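Local atomic coordinates of aclacinomycin-N/aclacinomycin-A oxidase (Streptomyces galilaeus, PDB entry 2IPI), a protein that oxidises the terminal sugar of aclacinomycin N to give aclacinomycin A and then aclacinomycin Y, using oxygen and a bicovalently attached FAD. Residues A[392-397]-A[422-427]; A[292-297]-A[304-309]. All coordinates share one frame; numbering follows the deposited sequence.

Contact 1: A[392-397]-A[422-427]; sequences GEVSLY and VWMSAT. With AKY (methyl (2S,4R)-2-ethyl-2,5,7-trihydroxy-6,11-dioxo-4-{[2,3,6-trideoxy-4-O-{2,6-dideoxy-4-O-[(2S,6S)-6-methyl-5-oxotetrahydro-2h -pyran-2-yl]-alpha-D-lyxo-hexopyranosyl}-3-(dimethylamino)-D-ribo-hexopyranosyl]oxy}-1,2,3,4,6,11-hexahydrotetracene-1-c arboxylate), chain E.
Two neighbouring antiparallel strands of the seven-stranded sheet line the aclacinomycin pocket here, pairing E393 with S425 and S395 with W423 through their backbones. Two amide–carbonyl bonds hold each pair; E393 N gives its hydrogen to S425 O (3.1 Å), and S425 N returns one to E393 O. Side chains then sort onto two faces. V394, L396, V422 and M424 make the greasy one, where L396 CD2 lies 3.8 Å from V422 CG1, the two side chains lying alongside each other and both touching W372.

E393, S395, W423 and S425 share the other face, which with the Y397 ring borders the ligand. The indole of W423, with CG anti to the backbone N (chi1 -174°), carries S425 CB over one face and the terminal sugar's C39 over the centre of the other, 4.0 Å above the plane. Y397 runs side by side with W423, its CE1 4.1 Å from W423 CB, and brings its hydroxyl to the same sugar. S395 OG donates to the syn lone pair of E393 OE2 (2.8 Å), which ties down that carboxylate. Farther along, T427 OG1 is 2.9 Å from the ligand amine N11 in a hydrogen bond. With Y397 as an active-site proton acceptor, this is the substrate-binding sheet of a flavoprotein oxidase with a berberine-type C-terminal region.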
# COMPACT_ATOMS: atom_id res chain seq x y z
N GLY A 392 13.84 11.15 9.98
CA GLY A 392 13.89 9.86 9.34
C GLY A 392 13.39 8.72 10.19
O GLY A 392 13.39 8.70 11.43
N GLU A 393 12.92 7.66 9.53
CA GLU A 393 12.53 6.48 10.30
C GLU A 393 12.39 5.25 9.40
O GLU A 393 12.17 5.36 8.20
CB GLU A 393 11.25 6.70 11.08
CG GLU A 393 10.01 7.12 10.29
CD GLU A 393 8.97 6.01 10.36
OE1 GLU A 393 7.77 6.26 10.60
OE2 GLU A 393 9.43 4.86 10.15
N VAL A 394 12.54 4.11 10.07
CA VAL A 394 12.36 2.80 9.49
C VAL A 394 11.23 2.04 10.16
O VAL A 394 11.26 1.78 11.36
CB VAL A 394 13.65 1.95 9.63
CG1 VAL A 394 13.39 0.54 9.13
CG2 VAL A 394 14.80 2.68 8.94
N SER A 395 10.23 1.67 9.37
CA SER A 395 9.13 0.88 9.91
C SER A 395 9.26 -0.57 9.47
O SER A 395 9.47 -0.88 8.29
CB SER A 395 7.80 1.46 9.46
OG SER A 395 7.62 2.77 9.93
N LEU A 396 9.13 -1.50 10.40
CA LEU A 396 9.13 -2.92 10.08
C LEU A 396 7.74 -3.47 10.37
O LEU A 396 7.24 -3.29 11.49
CB LEU A 396 10.18 -3.71 10.86
CG LEU A 396 11.55 -3.07 11.01
CD1 LEU A 396 12.38 -3.80 12.07
CD2 LEU A 396 12.27 -3.06 9.67
N TYR A 397 7.14 -4.12 9.38
CA TYR A 397 5.81 -4.71 9.50
C TYR A 397 5.85 -6.23 9.57
O TYR A 397 6.46 -6.89 8.73
CB TYR A 397 4.92 -4.30 8.31
CG TYR A 397 4.81 -2.81 8.21
CD1 TYR A 397 5.84 -2.04 7.64
CD2 TYR A 397 3.69 -2.15 8.68
CE1 TYR A 397 5.73 -0.66 7.56
CE2 TYR A 397 3.58 -0.78 8.60
CZ TYR A 397 4.60 -0.04 8.05
OH TYR A 397 4.47 1.33 7.97
N VAL A 422 9.22 -3.61 4.89
CA VAL A 422 9.79 -2.38 5.47
C VAL A 422 9.46 -1.17 4.61
O VAL A 422 9.37 -1.25 3.39
CB VAL A 422 11.31 -2.47 5.72
CG1 VAL A 422 11.74 -3.91 5.98
CG2 VAL A 422 12.12 -1.91 4.57
N TRP A 423 9.26 -0.02 5.24
CA TRP A 423 8.99 1.24 4.56
C TRP A 423 9.84 2.35 5.16
O TRP A 423 9.65 2.67 6.33
CB TRP A 423 7.52 1.63 4.68
CG TRP A 423 7.07 2.84 3.90
CD1 TRP A 423 7.03 2.93 2.54
CD2 TRP A 423 6.60 4.09 4.41
NE1 TRP A 423 6.57 4.18 2.18
CE2 TRP A 423 6.30 4.91 3.30
CE3 TRP A 423 6.41 4.62 5.69
CZ2 TRP A 423 5.81 6.21 3.43
CZ3 TRP A 423 5.92 5.91 5.82
CH2 TRP A 423 5.63 6.70 4.70
N MET A 424 10.76 2.92 4.39
CA MET A 424 11.60 3.98 4.98
C MET A 424 11.27 5.34 4.39
O MET A 424 11.00 5.47 3.20
CB MET A 424 13.08 3.71 4.76
CG MET A 424 13.48 2.26 4.97
SD MET A 424 15.27 2.10 4.73
CE MET A 424 15.50 0.42 5.30
N SER A 425 11.31 6.35 5.26
CA SER A 425 10.93 7.69 4.87
C SER A 425 11.69 8.79 5.60
O SER A 425 12.34 8.53 6.62
CB SER A 425 9.43 7.90 5.14
OG SER A 425 9.19 7.97 6.54
N ALA A 426 11.56 9.96 5.02
CA ALA A 426 11.88 11.29 5.50
C ALA A 426 10.63 12.14 5.27
O ALA A 426 9.99 12.03 4.21
CB ALA A 426 13.06 11.93 4.79
N THR A 427 10.33 12.93 6.26
CA THR A 427 9.15 13.78 6.33
C THR A 427 9.56 15.16 6.81
O THR A 427 10.34 15.21 7.77
CB THR A 427 8.10 13.19 7.31
OG1 THR A 427 8.01 11.78 7.08
CG2 THR A 427 6.75 13.83 7.05
O15 AKY E . 2.32 0.40 4.62
C42 AKY E . 2.16 1.53 5.11
C40 AKY E . 1.62 1.59 6.57
C38 AKY E . 1.56 2.94 7.15
C39 AKY E . 2.76 2.86 4.50
C41 AKY E . 3.90 3.18 3.86
O14 AKY E . 2.20 4.05 5.01
C37 AKY E . 2.20 4.08 6.43
O13 AKY E . 1.69 5.28 6.95
C35 AKY E . 2.62 6.32 7.10
C34 AKY E . 3.01 6.56 8.56
C36 AKY E . 2.96 5.38 9.35
O11 AKY E . 2.22 7.68 9.24
C33 AKY E . 2.19 7.58 6.37
O12 AKY E . 1.84 7.44 4.90
C32 AKY E . 1.33 8.39 7.12
C31 AKY E . 1.94 8.84 8.30
O7 AKY E . 5.34 12.89 12.08
C7 AKY E . 4.77 14.19 12.28
C8 AKY E . 3.63 14.09 13.21
C9 AKY E . 4.11 14.05 14.64
O9 AKY E . 5.09 13.07 14.69
C13 AKY E . 2.95 13.81 15.53
C14 AKY E . 2.41 12.44 15.10
C20 AKY E . 5.87 15.03 12.84
C19 AKY E . 5.89 15.56 14.13
C10 AKY E . 4.64 15.40 14.96
C11 AKY E . 6.93 16.38 14.55
C18 AKY E . 7.96 16.72 13.68
C17 AKY E . 7.96 16.21 12.37
C6 AKY E . 6.92 15.37 11.98
O6 AKY E . 6.89 14.87 10.73
C12 AKY E . 8.97 17.61 14.11
O3 AKY E . 9.00 18.06 15.27
C15 AKY E . 9.98 17.99 13.19
C1 AKY E . 10.94 18.92 13.59
C2 AKY E . 11.93 19.38 12.71
C3 AKY E . 11.94 18.87 11.41
C16 AKY E . 9.98 17.49 11.87
C5 AKY E . 8.97 16.59 11.46
O5 AKY E . 8.86 16.13 10.31
C4 AKY E . 10.98 17.94 11.00
O4 AKY E . 11.05 17.50 9.72
O18 AKY E . 3.14 9.62 8.14
C45 AKY E . 5.08 12.40 10.76
C43 AKY E . 3.67 16.49 14.51
O16 AKY E . 3.63 16.88 13.34
O17 AKY E . 2.83 17.09 15.41
C44 AKY E . 3.14 18.49 15.43
O19 AKY E . 3.72 12.44 10.40
C47 AKY E . 5.10 10.26 9.41
N11 AKY E . 5.90 10.18 8.17
C52 AKY E . 6.68 9.01 7.91
C51 AKY E . 5.39 10.82 7.01
C46 AKY E . 5.61 10.97 10.66
C48 AKY E . 3.57 10.26 9.36
C49 AKY E . 3.05 11.68 9.38
C50 AKY E . 2.56 12.35 8.09

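Contact 2: A[292-297]-A[304-309]; sequences VFYLNS and LLDIQI
A beta hairpin, strands 290-296 and 302-310 of the substrate-side sheet, brings V292 opposite D306, F293 opposite L305 and Y294 opposite L304. The V292–D306 and Y294–L304 pairs are hydrogen-bonded in both directions: D306 N reaches V292 O at 2.9 Å and almost straight (174° at the hydrogen), while Y294 N reaches L304 O at 2.7 Å. F293 and L305 form the non-hydrogen-bonded pair between them.

The two faces of the hairpin are packed differently. On the F293–L305 side, facing helices 262-278 and 316-327, the side chains cross at about a right angle. L305 CG stands over the centre of the F293 ring, 3.7 Å from its centroid and close to the normal, a CH-pi contact, and L305 CD2 presses nearer the ring's attachment point, 3.4 Å from F293 CG. L295 CD2 sits over the opposite face, toward the rim, so the phenyl is sandwiched between two leucines.

On the other side, Y294 and L304 lie alongside each other, pointing the same way, and Y294 also touches the aclacinomycin ligand. V292 CG1 lies over one face of the Y294 ring. D306 runs beside the same phenol, its carboxylate plane turned 53° from the ring, and OD2 has a long, weak ion pair with R250. Toward the turn, N296 ND2 bonds to Q302 O. L304, its CG anti to the backbone N (chi1 179°), sends CD2 to the edge of the Y294 ring, in its plane and 3.6 Å from Y294 CD1.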
# COMPACT_ATOMS: atom_id res chain seq x y z
N VAL A 292 3.68 -3.04 13.82
CA VAL A 292 4.53 -2.08 13.14
C VAL A 292 5.63 -1.62 14.10
O VAL A 292 5.32 -1.16 15.20
CB VAL A 292 3.74 -0.86 12.65
CG1 VAL A 292 4.66 0.12 11.93
CG2 VAL A 292 2.61 -1.32 11.74
N PHE A 293 6.89 -1.78 13.70
CA PHE A 293 7.97 -1.33 14.59
C PHE A 293 8.48 -0.02 14.03
O PHE A 293 9.11 -0.01 12.98
CB PHE A 293 9.06 -2.38 14.75
CG PHE A 293 9.86 -2.31 16.05
CD1 PHE A 293 10.66 -3.37 16.44
CD2 PHE A 293 9.78 -1.19 16.87
CE1 PHE A 293 11.37 -3.32 17.63
CE2 PHE A 293 10.49 -1.12 18.05
CZ PHE A 293 11.29 -2.19 18.41
N TYR A 294 8.17 1.09 14.71
CA TYR A 294 8.59 2.38 14.20
C TYR A 294 9.99 2.70 14.75
O TYR A 294 10.09 3.09 15.91
CB TYR A 294 7.63 3.52 14.56
CG TYR A 294 6.22 3.35 14.06
CD1 TYR A 294 5.20 3.04 14.95
CD2 TYR A 294 5.91 3.51 12.71
CE1 TYR A 294 3.89 2.88 14.50
CE2 TYR A 294 4.61 3.36 12.26
CZ TYR A 294 3.62 3.04 13.16
OH TYR A 294 2.33 2.90 12.71
N LEU A 295 10.96 2.51 13.87
CA LEU A 295 12.34 2.81 14.22
C LEU A 295 12.66 4.28 13.92
O LEU A 295 13.27 4.58 12.89
CB LEU A 295 13.30 1.86 13.51
CG LEU A 295 12.93 0.38 13.71
CD1 LEU A 295 13.85 -0.54 12.93
CD2 LEU A 295 12.95 0.05 15.20
N ASN A 296 12.23 5.14 14.82
CA ASN A 296 12.43 6.57 14.77
C ASN A 296 13.89 6.98 14.98
O ASN A 296 14.65 6.24 15.60
CB ASN A 296 11.59 7.26 15.85
CG ASN A 296 10.10 7.04 15.69
OD1 ASN A 296 9.50 7.39 14.68
ND2 ASN A 296 9.48 6.47 16.71
N SER A 297 14.24 8.16 14.49
CA SER A 297 15.56 8.73 14.71
C SER A 297 15.74 9.24 16.14
O SER A 297 14.75 9.29 16.87
CB SER A 297 15.81 9.88 13.73
OG SER A 297 16.16 9.36 12.45
N LEU A 304 9.29 2.64 18.72
CA LEU A 304 8.01 2.16 19.24
C LEU A 304 7.53 0.93 18.48
O LEU A 304 7.46 0.91 17.26
CB LEU A 304 7.01 3.30 19.19
CG LEU A 304 5.58 3.12 19.65
CD1 LEU A 304 5.07 4.45 20.19
CD2 LEU A 304 4.71 2.65 18.49
N LEU A 305 7.19 -0.10 19.23
CA LEU A 305 6.63 -1.34 18.68
C LEU A 305 5.11 -1.32 18.92
O LEU A 305 4.71 -1.39 20.09
CB LEU A 305 7.28 -2.53 19.35
CG LEU A 305 7.60 -3.84 18.67
CD1 LEU A 305 7.08 -5.03 19.49
CD2 LEU A 305 7.05 -3.90 17.25
N ASP A 306 4.31 -1.22 17.88
CA ASP A 306 2.86 -1.12 17.98
C ASP A 306 2.19 -2.41 17.53
O ASP A 306 2.13 -2.75 16.35
CB ASP A 306 2.37 0.08 17.17
CG ASP A 306 0.89 0.38 17.32
OD1 ASP A 306 0.44 1.41 16.77
OD2 ASP A 306 0.16 -0.39 17.97
N ILE A 307 1.65 -3.17 18.48
CA ILE A 307 1.18 -4.51 18.23
C ILE A 307 -0.33 -4.65 18.41
O ILE A 307 -0.94 -4.01 19.28
CB ILE A 307 1.94 -5.49 19.14
CG1 ILE A 307 1.04 -6.35 20.02
CG2 ILE A 307 2.99 -4.79 20.01
CD1 ILE A 307 1.81 -7.31 20.92
N GLN A 308 -0.99 -5.47 17.59
CA GLN A 308 -2.43 -5.62 17.83
C GLN A 308 -2.90 -7.03 17.50
O GLN A 308 -2.23 -7.74 16.75
CB GLN A 308 -3.22 -4.57 17.05
CG GLN A 308 -3.29 -4.82 15.55
CD GLN A 308 -3.77 -3.60 14.78
OE1 GLN A 308 -4.96 -3.25 14.79
NE2 GLN A 308 -2.83 -2.96 14.10
N ILE A 309 -4.04 -7.43 18.05
CA ILE A 309 -4.61 -8.75 17.81
C ILE A 309 -6.10 -8.77 18.16
O ILE A 309 -6.58 -7.91 18.91
CB ILE A 309 -3.90 -9.85 18.63
CG1 ILE A 309 -4.11 -11.25 18.09
CG2 ILE A 309 -4.32 -9.77 20.09
CD1 ILE A 309 -3.07 -12.28 18.43

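Overall arrangement
Following the chain from the N terminus, contact 2 comes first: strand 290-296 turns back through a short connection and pairs with 302-310, closing a beta hairpin. The chain then leaves for helix 316-327, edge strands 336-342 and 360-368, and helix 374-385. Contact 1 opens only at 392 and closes a loop of 24 residues at 422, so the two are in series and neither encloses the other. In space they adjoin, with centres about 11 Å apart, because strand 391-398 lies next to 290-296. L295 N probably bonds to V394 O, and V292 CG2 packs against Y397 CE2. Together they join four strands side by side in the sheet, ordered 302-310, 290-296, 391-398, 420-428.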